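Local coordinates for CrtC domain-containing protein (Fusarium vanettenii 77-13-4, PDB 7A0Q) that probably acts as a kievitone hydratase, adding water to the isoflavonoid phytoalexin kievitone and so helping the fungus withstand this plant defence compound, at residues F88-L93 with S138-D143; S63-T68 with G185-H190; V104-S109 with A313-Y318. All coordinates share one frame; numbering follows the deposited sequence.

Contact 1: residues F88-L93 with S138-D143; sequences FRASTL and SYSNHD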
loop_
_atom_site.group_PDB
_atom_site.type_symbol
_atom_site.label_atom_id
_atom_site.label_comp_id
_atom_site.label_asym_id
_atom_site.label_seq_id
_atom_site.Cartn_x
_atom_site.Cartn_y
_atom_site.Cartn_z
ATOM N N PHE A 88 5.960 12.874 5.071
ATOM C CA PHE A 88 6.039 12.175 3.803
ATOM C C PHE A 88 7.207 11.212 3.887
ATOM O O PHE A 88 8.273 11.562 4.405
ATOM C CB PHE A 88 6.242 13.148 2.632
ATOM C CG PHE A 88 6.268 12.479 1.276
ATOM C CD1 PHE A 88 5.083 12.142 0.623
ATOM C CD2 PHE A 88 7.480 12.199 0.649
ATOM C CE1 PHE A 88 5.113 11.531 -0.638
ATOM C CE2 PHE A 88 7.521 11.592 -0.606
ATOM C CZ PHE A 88 6.330 11.257 -1.254
ATOM N N ARG A 89 7.006 9.999 3.382
ATOM C CA ARG A 89 8.076 9.018 3.344
ATOM C C ARG A 89 8.014 8.264 2.022
ATOM O O ARG A 89 6.960 8.173 1.382
ATOM C CB ARG A 89 8.015 8.060 4.556
ATOM C CG ARG A 89 6.710 7.295 4.704
ATOM C CD ARG A 89 6.682 6.568 6.042
ATOM N NE ARG A 89 5.480 5.756 6.194
ATOM C CZ ARG A 89 5.220 5.001 7.260
ATOM N NH1 ARG A 89 6.083 4.968 8.277
ATOM N NH2 ARG A 89 4.103 4.285 7.314
ATOM N N ALA A 90 9.168 7.773 1.584
ATOM C CA ALA A 90 9.254 7.167 0.260
ATOM C C ALA A 90 10.450 6.236 0.218
ATOM O O ALA A 90 11.415 6.407 0.968
ATOM C CB ALA A 90 9.380 8.230 -0.843
ATOM N N SER A 91 10.397 5.277 -0.707
ATOM C CA SER A 91 11.504 4.344 -0.873
ATOM C C SER A 91 11.562 3.859 -2.312
ATOM O O SER A 91 10.582 3.930 -3.060
ATOM C CB SER A 91 11.390 3.148 0.082
ATOM O OG SER A 91 10.287 2.310 -0.246
ATOM N N THR A 92 12.740 3.365 -2.696
ATOM C CA THR A 92 12.922 2.685 -3.969
ATOM C C THR A 92 13.652 1.380 -3.721
ATOM O O THR A 92 14.540 1.314 -2.866
ATOM C CB THR A 92 13.720 3.524 -4.973
ATOM O OG1 THR A 92 15.058 3.671 -4.486
ATOM C CG2 THR A 92 13.091 4.901 -5.152
ATOM N N LEU A 93 13.263 0.342 -4.459
ATOM C CA LEU A 93 13.903 -0.965 -4.389
ATOM C C LEU A 93 14.222 -1.407 -5.806
ATOM O O LEU A 93 13.323 -1.481 -6.648
ATOM C CB LEU A 93 13.001 -1.997 -3.698
ATOM C CG LEU A 93 13.536 -3.435 -3.632
ATOM C CD1 LEU A 93 14.762 -3.519 -2.722
ATOM C CD2 LEU A 93 12.451 -4.416 -3.194
ATOM N N SER A 138 2.611 10.901 -7.515
ATOM C CA SER A 138 3.489 10.702 -6.361
ATOM C C SER A 138 4.888 11.150 -6.754
ATOM O O SER A 138 5.447 10.637 -7.725
ATOM C CB SER A 138 3.516 9.239 -5.904
ATOM O OG SER A 138 2.254 8.832 -5.407
ATOM N N TYR A 139 5.461 12.090 -6.006
ATOM C CA TYR A 139 6.744 12.649 -6.415
ATOM C C TYR A 139 7.651 12.874 -5.212
ATOM O O TYR A 139 7.196 13.103 -4.086
ATOM C CB TYR A 139 6.559 13.958 -7.198
ATOM C CG TYR A 139 5.968 15.072 -6.373
ATOM C CD1 TYR A 139 4.592 15.145 -6.162
ATOM C CD2 TYR A 139 6.779 16.035 -5.781
ATOM C CE1 TYR A 139 4.038 16.153 -5.394
ATOM C CE2 TYR A 139 6.231 17.058 -5.011
ATOM C CZ TYR A 139 4.861 17.111 -4.830
ATOM O OH TYR A 139 4.296 18.106 -4.063
ATOM N N SER A 140 8.954 12.793 -5.473
ATOM C CA SER A 140 9.972 12.899 -4.442
ATOM C C SER A 140 11.198 13.554 -5.056
ATOM O O SER A 140 11.563 13.250 -6.201
ATOM C CB SER A 140 10.325 11.517 -3.867
ATOM O OG SER A 140 11.341 11.615 -2.880
ATOM N N ASN A 141 11.822 14.466 -4.287
ATOM C CA ASN A 141 13.021 15.199 -4.712
ATOM C C ASN A 141 13.959 15.237 -3.514
ATOM O O ASN A 141 14.217 16.283 -2.914
ATOM C CB ASN A 141 12.680 16.595 -5.211
ATOM C CG ASN A 141 11.866 16.559 -6.474
ATOM O OD1 ASN A 141 12.392 16.278 -7.555
ATOM N ND2 ASN A 141 10.575 16.827 -6.355
ATOM N N HIS A 142 14.432 14.054 -3.154
ATOM C CA HIS A 142 15.306 13.818 -2.024
ATOM C C HIS A 142 16.534 13.099 -2.550
ATOM O O HIS A 142 16.444 12.317 -3.502
ATOM C CB HIS A 142 14.583 12.974 -0.972
ATOM C CG HIS A 142 15.256 12.929 0.362
ATOM N ND1 HIS A 142 14.939 13.799 1.383
ATOM C CD2 HIS A 142 16.192 12.086 0.860
ATOM C CE1 HIS A 142 15.671 13.510 2.445
ATOM N NE2 HIS A 142 16.441 12.476 2.154
ATOM N N ASP A 143 17.688 13.390 -1.964
ATOM C CA ASP A 143 18.894 12.705 -2.399
ATOM C C ASP A 143 18.711 11.200 -2.248
ATOM O O ASP A 143 18.268 10.716 -1.202
ATOM C CB ASP A 143 20.104 13.198 -1.605
ATOM C CG ASP A 143 20.611 14.542 -2.098
ATOM O OD1 ASP A 143 20.444 14.840 -3.303
ATOM O OD2 ASP A 143 21.174 15.299 -1.281
#

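Contact 2: residues S63-T68 with G185-H190; sequences SYITTT and GSLTVH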
loop_
_atom_site.group_PDB
_atom_site.type_symbol
_atom_site.label_atom_id
_atom_site.label_comp_id
_atom_site.label_asym_id
_atom_site.label_seq_id
_atom_site.Cartn_x
_atom_site.Cartn_y
_atom_site.Cartn_z
ATOM N N SER A 63 4.297 1.597 -6.521
ATOM C CA SER A 63 4.388 1.429 -7.965
ATOM C C SER A 63 5.320 0.275 -8.287
ATOM O O SER A 63 6.462 0.248 -7.818
ATOM C CB SER A 63 4.889 2.707 -8.640
ATOM O OG SER A 63 3.989 3.781 -8.431
ATOM N N TYR A 64 4.810 -0.680 -9.059
ATOM C CA TYR A 64 5.571 -1.817 -9.555
ATOM C C TYR A 64 5.979 -1.477 -10.983
ATOM O O TYR A 64 5.134 -1.464 -11.881
ATOM C CB TYR A 64 4.717 -3.081 -9.501
ATOM C CG TYR A 64 4.146 -3.394 -8.128
ATOM C CD1 TYR A 64 2.950 -2.825 -7.697
ATOM C CD2 TYR A 64 4.814 -4.261 -7.267
ATOM C CE1 TYR A 64 2.432 -3.122 -6.436
ATOM C CE2 TYR A 64 4.315 -4.566 -6.023
ATOM C CZ TYR A 64 3.127 -3.996 -5.608
ATOM O OH TYR A 64 2.664 -4.325 -4.361
ATOM N N ILE A 65 7.266 -1.187 -11.187
ATOM C CA ILE A 65 7.736 -0.470 -12.368
ATOM C C ILE A 65 8.648 -1.371 -13.196
ATOM O O ILE A 65 9.526 -2.040 -12.648
ATOM C CB ILE A 65 8.482 0.817 -11.967
ATOM C CG1 ILE A 65 7.495 1.897 -11.496
ATOM C CG2 ILE A 65 9.351 1.321 -13.121
ATOM C CD1 ILE A 65 8.154 3.036 -10.762
ATOM N N THR A 66 8.423 -1.395 -14.508
ATOM C CA THR A 66 9.451 -1.761 -15.478
ATOM C C THR A 66 9.801 -0.500 -16.256
ATOM O O THR A 66 8.902 0.189 -16.746
ATOM C CB THR A 66 8.982 -2.853 -16.444
ATOM O OG1 THR A 66 8.460 -3.970 -15.713
ATOM C CG2 THR A 66 10.150 -3.326 -17.316
ATOM N N THR A 67 11.098 -0.182 -16.342
ATOM C CA THR A 67 11.519 0.984 -17.101
ATOM C C THR A 67 11.637 0.631 -18.583
ATOM O O THR A 67 11.568 -0.539 -18.972
ATOM C CB THR A 67 12.854 1.520 -16.594
ATOM O OG1 THR A 67 13.850 0.510 -16.776
ATOM C CG2 THR A 67 12.774 1.901 -15.106
ATOM N N THR A 68 11.816 1.665 -19.413
ATOM C CA THR A 68 11.943 1.423 -20.845
ATOM C C THR A 68 13.250 0.724 -21.192
ATOM O O THR A 68 13.358 0.167 -22.292
ATOM C CB THR A 68 11.812 2.726 -21.640
ATOM O OG1 THR A 68 12.798 3.675 -21.214
ATOM C CG2 THR A 68 10.426 3.318 -21.455
ATOM N N GLY A 185 5.827 8.175 -16.089
ATOM C CA GLY A 185 6.719 9.099 -15.421
ATOM C C GLY A 185 8.143 8.571 -15.375
ATOM O O GLY A 185 8.593 7.857 -16.277
ATOM N N SER A 186 8.843 8.917 -14.295
ATOM C CA SER A 186 10.253 8.580 -14.216
ATOM C C SER A 186 10.686 8.351 -12.777
ATOM O O SER A 186 10.024 8.771 -11.821
ATOM C CB SER A 186 11.116 9.685 -14.841
ATOM O OG SER A 186 11.116 10.838 -14.018
ATOM N N LEU A 187 11.818 7.667 -12.636
ATOM C CA LEU A 187 12.550 7.637 -11.381
ATOM C C LEU A 187 14.017 7.833 -11.717
ATOM O O LEU A 187 14.489 7.388 -12.767
ATOM C CB LEU A 187 12.336 6.333 -10.597
ATOM C CG LEU A 187 12.974 5.024 -11.060
ATOM C CD1 LEU A 187 13.096 4.057 -9.900
ATOM C CD2 LEU A 187 12.149 4.402 -12.175
ATOM N N THR A 188 14.723 8.535 -10.849
ATOM C CA THR A 188 16.115 8.876 -11.099
ATOM C C THR A 188 16.986 7.991 -10.218
ATOM O O THR A 188 16.842 7.998 -8.989
ATOM C CB THR A 188 16.376 10.354 -10.821
ATOM O OG1 THR A 188 15.582 11.147 -11.709
ATOM C CG2 THR A 188 17.846 10.681 -11.054
ATOM N N VAL A 189 17.872 7.217 -10.843
ATOM C CA VAL A 189 18.744 6.290 -10.125
ATOM C C VAL A 189 20.176 6.549 -10.565
ATOM O O VAL A 189 20.495 6.437 -11.755
ATOM C CB VAL A 189 18.356 4.820 -10.361
ATOM C CG1 VAL A 189 17.072 4.488 -9.621
ATOM C CG2 VAL A 189 18.192 4.535 -11.831
ATOM N N HIS A 190 21.034 6.911 -9.608
ATOM C CA HIS A 190 22.452 7.166 -9.868
ATOM C C HIS A 190 22.625 8.206 -10.975
ATOM O O HIS A 190 23.372 8.015 -11.938
ATOM C CB HIS A 190 23.179 5.864 -10.198
ATOM C CG HIS A 190 23.041 4.820 -9.136
ATOM N ND1 HIS A 190 22.742 3.504 -9.415
ATOM C CD2 HIS A 190 23.142 4.907 -7.787
ATOM C CE1 HIS A 190 22.674 2.823 -8.284
ATOM N NE2 HIS A 190 22.912 3.651 -7.283
#

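Contact 3: residues V104-S109 with A313-Y318; sequences VTVGSS and ALQTAY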
loop_
_atom_site.group_PDB
_atom_site.type_symbol
_atom_site.label_atom_id
_atom_site.label_comp_id
_atom_site.label_asym_id
_atom_site.label_seq_id
_atom_site.Cartn_x
_atom_site.Cartn_y
_atom_site.Cartn_z
ATOM N N VAL A 104 12.205 9.499 5.583
ATOM C CA VAL A 104 11.001 10.038 6.206
ATOM C C VAL A 104 11.284 11.502 6.497
ATOM O O VAL A 104 12.313 11.823 7.105
ATOM C CB VAL A 104 10.639 9.302 7.514
ATOM C CG1 VAL A 104 9.337 9.858 8.103
ATOM C CG2 VAL A 104 10.564 7.787 7.323
ATOM N N THR A 105 10.399 12.392 6.056
ATOM C CA THR A 105 10.560 13.820 6.313
ATOM C C THR A 105 9.312 14.356 7.005
ATOM O O THR A 105 8.183 14.063 6.595
ATOM C CB THR A 105 10.894 14.588 5.014
ATOM O OG1 THR A 105 11.220 15.947 5.330
ATOM C CG2 THR A 105 9.743 14.558 4.019
ATOM N N VAL A 106 9.516 15.107 8.086
ATOM C CA VAL A 106 8.443 15.465 9.007
ATOM C C VAL A 106 8.021 16.902 8.750
ATOM O O VAL A 106 8.867 17.800 8.641
ATOM C CB VAL A 106 8.886 15.260 10.467
ATOM C CG1 VAL A 106 7.802 15.714 11.426
ATOM C CG2 VAL A 106 9.211 13.801 10.696
ATOM N N GLY A 107 6.711 17.110 8.613
ATOM C CA GLY A 107 6.126 18.422 8.504
ATOM C C GLY A 107 5.300 18.766 9.727
ATOM O O GLY A 107 5.276 18.041 10.723
ATOM N N SER A 108 4.615 19.901 9.643
ATOM C CA SER A 108 3.824 20.364 10.774
ATOM C C SER A 108 2.323 20.315 10.537
ATOM O O SER A 108 1.578 19.970 11.462
ATOM C CB SER A 108 4.238 21.789 11.167
ATOM O OG SER A 108 4.143 22.671 10.072
ATOM N N SER A 109 1.842 20.612 9.329
ATOM C CA SER A 109 0.404 20.677 9.106
ATOM C C SER A 109 0.072 20.358 7.654
ATOM O O SER A 109 0.935 20.360 6.773
ATOM C CB SER A 109 -0.155 22.052 9.483
ATOM O OG SER A 109 0.349 23.044 8.611
ATOM N N ALA A 313 7.529 5.563 16.579
ATOM C CA ALA A 313 6.904 4.344 16.072
ATOM C C ALA A 313 6.035 4.628 14.849
ATOM O O ALA A 313 6.167 3.964 13.815
ATOM C CB ALA A 313 6.081 3.676 17.177
ATOM N N LEU A 314 5.152 5.622 14.939
ATOM C CA LEU A 314 4.219 5.859 13.839
ATOM C C LEU A 314 4.924 6.298 12.561
ATOM O O LEU A 314 4.385 6.083 11.472
ATOM C CB LEU A 314 3.175 6.898 14.247
ATOM C CG LEU A 314 1.953 7.017 13.326
ATOM C CD1 LEU A 314 1.173 5.709 13.329
ATOM C CD2 LEU A 314 1.078 8.178 13.744
ATOM N N GLN A 315 6.114 6.886 12.666
ATOM C CA GLN A 315 6.849 7.279 11.467
ATOM C C GLN A 315 7.623 6.131 10.838
ATOM O O GLN A 315 8.189 6.310 9.750
ATOM C CB GLN A 315 7.825 8.417 11.795
ATOM C CG GLN A 315 7.169 9.722 12.189
ATOM C CD GLN A 315 8.182 10.729 12.712
ATOM O OE1 GLN A 315 9.390 10.552 12.534
ATOM N NE2 GLN A 315 7.697 11.783 13.357
ATOM N N THR A 316 7.669 4.967 11.485
ATOM C CA THR A 316 8.504 3.848 11.068
ATOM C C THR A 316 7.632 2.735 10.506
ATOM O O THR A 316 6.541 2.480 11.020
ATOM C CB THR A 316 9.323 3.328 12.264
ATOM O OG1 THR A 316 10.177 4.374 12.736
ATOM C CG2 THR A 316 10.172 2.130 11.889
ATOM N N ALA A 317 8.101 2.069 9.449
ATOM C CA ALA A 317 7.342 0.928 8.954
ATOM C C ALA A 317 8.238 -0.005 8.159
ATOM O O ALA A 317 9.128 0.450 7.436
ATOM C CB ALA A 317 6.166 1.373 8.075
ATOM N N TYR A 318 7.981 -1.307 8.276
ATOM C CA TYR A 318 8.480 -2.239 7.279
ATOM C C TYR A 318 7.523 -2.202 6.092
ATOM O O TYR A 318 6.331 -2.486 6.241
ATOM C CB TYR A 318 8.606 -3.656 7.843
ATOM C CG TYR A 318 9.494 -4.515 6.974
ATOM C CD1 TYR A 318 8.970 -5.251 5.916
ATOM C CD2 TYR A 318 10.873 -4.552 7.185
ATOM C CE1 TYR A 318 9.792 -6.022 5.102
ATOM C CE2 TYR A 318 11.705 -5.324 6.374
ATOM C CZ TYR A 318 11.163 -6.047 5.333
ATOM O OH TYR A 318 11.985 -6.802 4.523
#

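Contact 1: residues F88-L93 with S138-D143
Phe88 and Ala90 of one strand reach across to Tyr139 and Ser140 of another in the N-terminal lipocalin-like (calycin) part of the protein. The strand segments 88-93 and 138-142 run nearly perpendicular, with an angle of 86° between their N-to-C directions, and their axes come no closer than 8.6 Å. This is face-to-face orthogonal packing of antiparallel β structure, not edge-to-edge pairing; the backbones pair with other strands, as Phe88 does with Thr105 and Ala90 with Tyr103.

The nearest approach brings an aromatic ring to a backbone carbonyl. Phe88 CZ lies 3.5 Å from Tyr139 O, and Phe88 CE2 lies 3.8 Å from the same oxygen. The carbonyl stands obliquely to the ring, so the evidence supports van der Waals contact with the ring's far end. Phe88 CG is anti to the backbone N (chi1 -177°), which sends the ring across the gap. The Tyr139 side chain starts in the opposite sense, with its CB directed away from segment 88-93, leaving the main chain of that residue to make the contact.

Van der Waals packing completes the interface. Ser140 CB sits near the plane of the Phe88 ring, at its edge, 4.3 Å from Phe88 CE2. Asn123 and Ile125 of strand 123-127 also pack on Phe88, while Val145 and Phe147 line Ala90.

The polar end of Ser140 is engaged outside the two segments: its hydroxyl is hydrogen-bonded to Val145 O and to Tyr103 OH. Ser140 CB points toward the first strand, and with OG anti to the backbone N (chi1 179°), Ser140 OG comes within 4.4 Å of the methyl carbon of Ala90, CB.

Contact 2: residues S63-T68 with G185-H190
Leu187 points one branch, CD2, at two side chains of segment 63-68, Ile65 and Thr67. The tighter approach is methyl to methyl, with Leu187 CD2 3.9 Å from Thr67 CG2; the two side chains cross at about a right angle, so they meet near their ends and do not run alongside each other. Ile65 comes in through its branch methyl, CG2, which is 4.3 Å from Leu187 CD2. The two methyls of the first segment also touch each other, Ile65 CG2 lying 4.0 Å from Thr67 CG2, and the three groups therefore form a compact triangle with the leucine methyl at one corner.

Rotation about CA-CB explains which atoms are presented. Leu187 holds CG between its backbone N and carbonyl carbon (chi1 73°), a crowded position that brings CD2 in front of the other segment. In Thr67 the hydroxyl takes the corresponding place (chi1 62°), and the methyl is left facing Leu187. That hydroxyl is spoken for: Thr67 OG1 is hydrogen-bonded to Asn69 OD1 and Glu71 N, in the turn that leads into strand 72-81.

Within the calycin-type fold, this patch joins the C-terminal part of strand 58-66 and the chain around Thr67 to the end of the long, interrupted strand 171-189. The main chains stay well apart, the closest CA atoms being those of Thr67 and Ser186 at 8.2 Å, so the segments face each other through side chains alone.

Neighbouring strands wall the cluster in. Ile149 packs on Ile65, Phe147 and Tyr73 on Leu187, and Leu194 on Thr67. The Ile65 side chain also extends a second, marginal point toward the leucine: its terminal carbon, CD1, is 4.5 Å from Leu187 CD2.

Contact 3: residues V104-S109 with A313-Y318
Gln315 alone in segment 313-318 touches Val104 and Val106, and the turn around it sets its position. Ala313 begins a type I β turn that ends at Thr316, closed by a bond from Thr316 N to Ala313 O (2.9 Å). Leu314 passes the chain on to Gln315, whose backbone N is hydrogen-bonded to Asp312 OD1.

The two ends of Gln315 serve different valines. Its carbonyl O lies 3.7 Å from Val104 CG2, and its CB is 4.2 Å from Val104 CG1. Beyond CG the chain is extended and carries the amide to Val106. There Val106 CG2 is equally far, 3.7 Å, from Gln315 OE1 and NE2 and sits above the amide plane, a methyl laid over a flat group whose rotation is steadied by a hydrogen bond from Glu311 N to OE1.

This contact joins the two lipocalin-like domains: strand 100-107 belongs to the N-terminal one, and the turn precedes strand 317-328 of the closed eight-stranded C-terminal barrel.

Thr316 turns its CB away from the valines, and its OG1 is hydrogen-bonded to Gly310 N and Asp312 O. Ala317 then enters the barrel, pairing its backbone with Leu308.

How the contacts relate
From the N terminus, the chain first lays down residues 63-68, which contact 2 joins to 185-190, closing a loop of 116 residues. Contact 1, from 88-93 to 138-143, closes a shorter loop nested inside it. Contact 3 starts within both loops, at 104-109, and ends beyond them at 313-318, so it crosses each. Contacts 1 and 2 link strands of the N-terminal lipocalin-like half, whereas contact 3 ties that half to the C-terminal barrel. Contacts 1 and 3 touch directly: strands 86-94 and 100-107 are antiparallel neighbours, and Arg89 NH1 makes a weak hydrogen bond to Gln315 O. The centres of contacts 2 and 3 are about 24 Å apart.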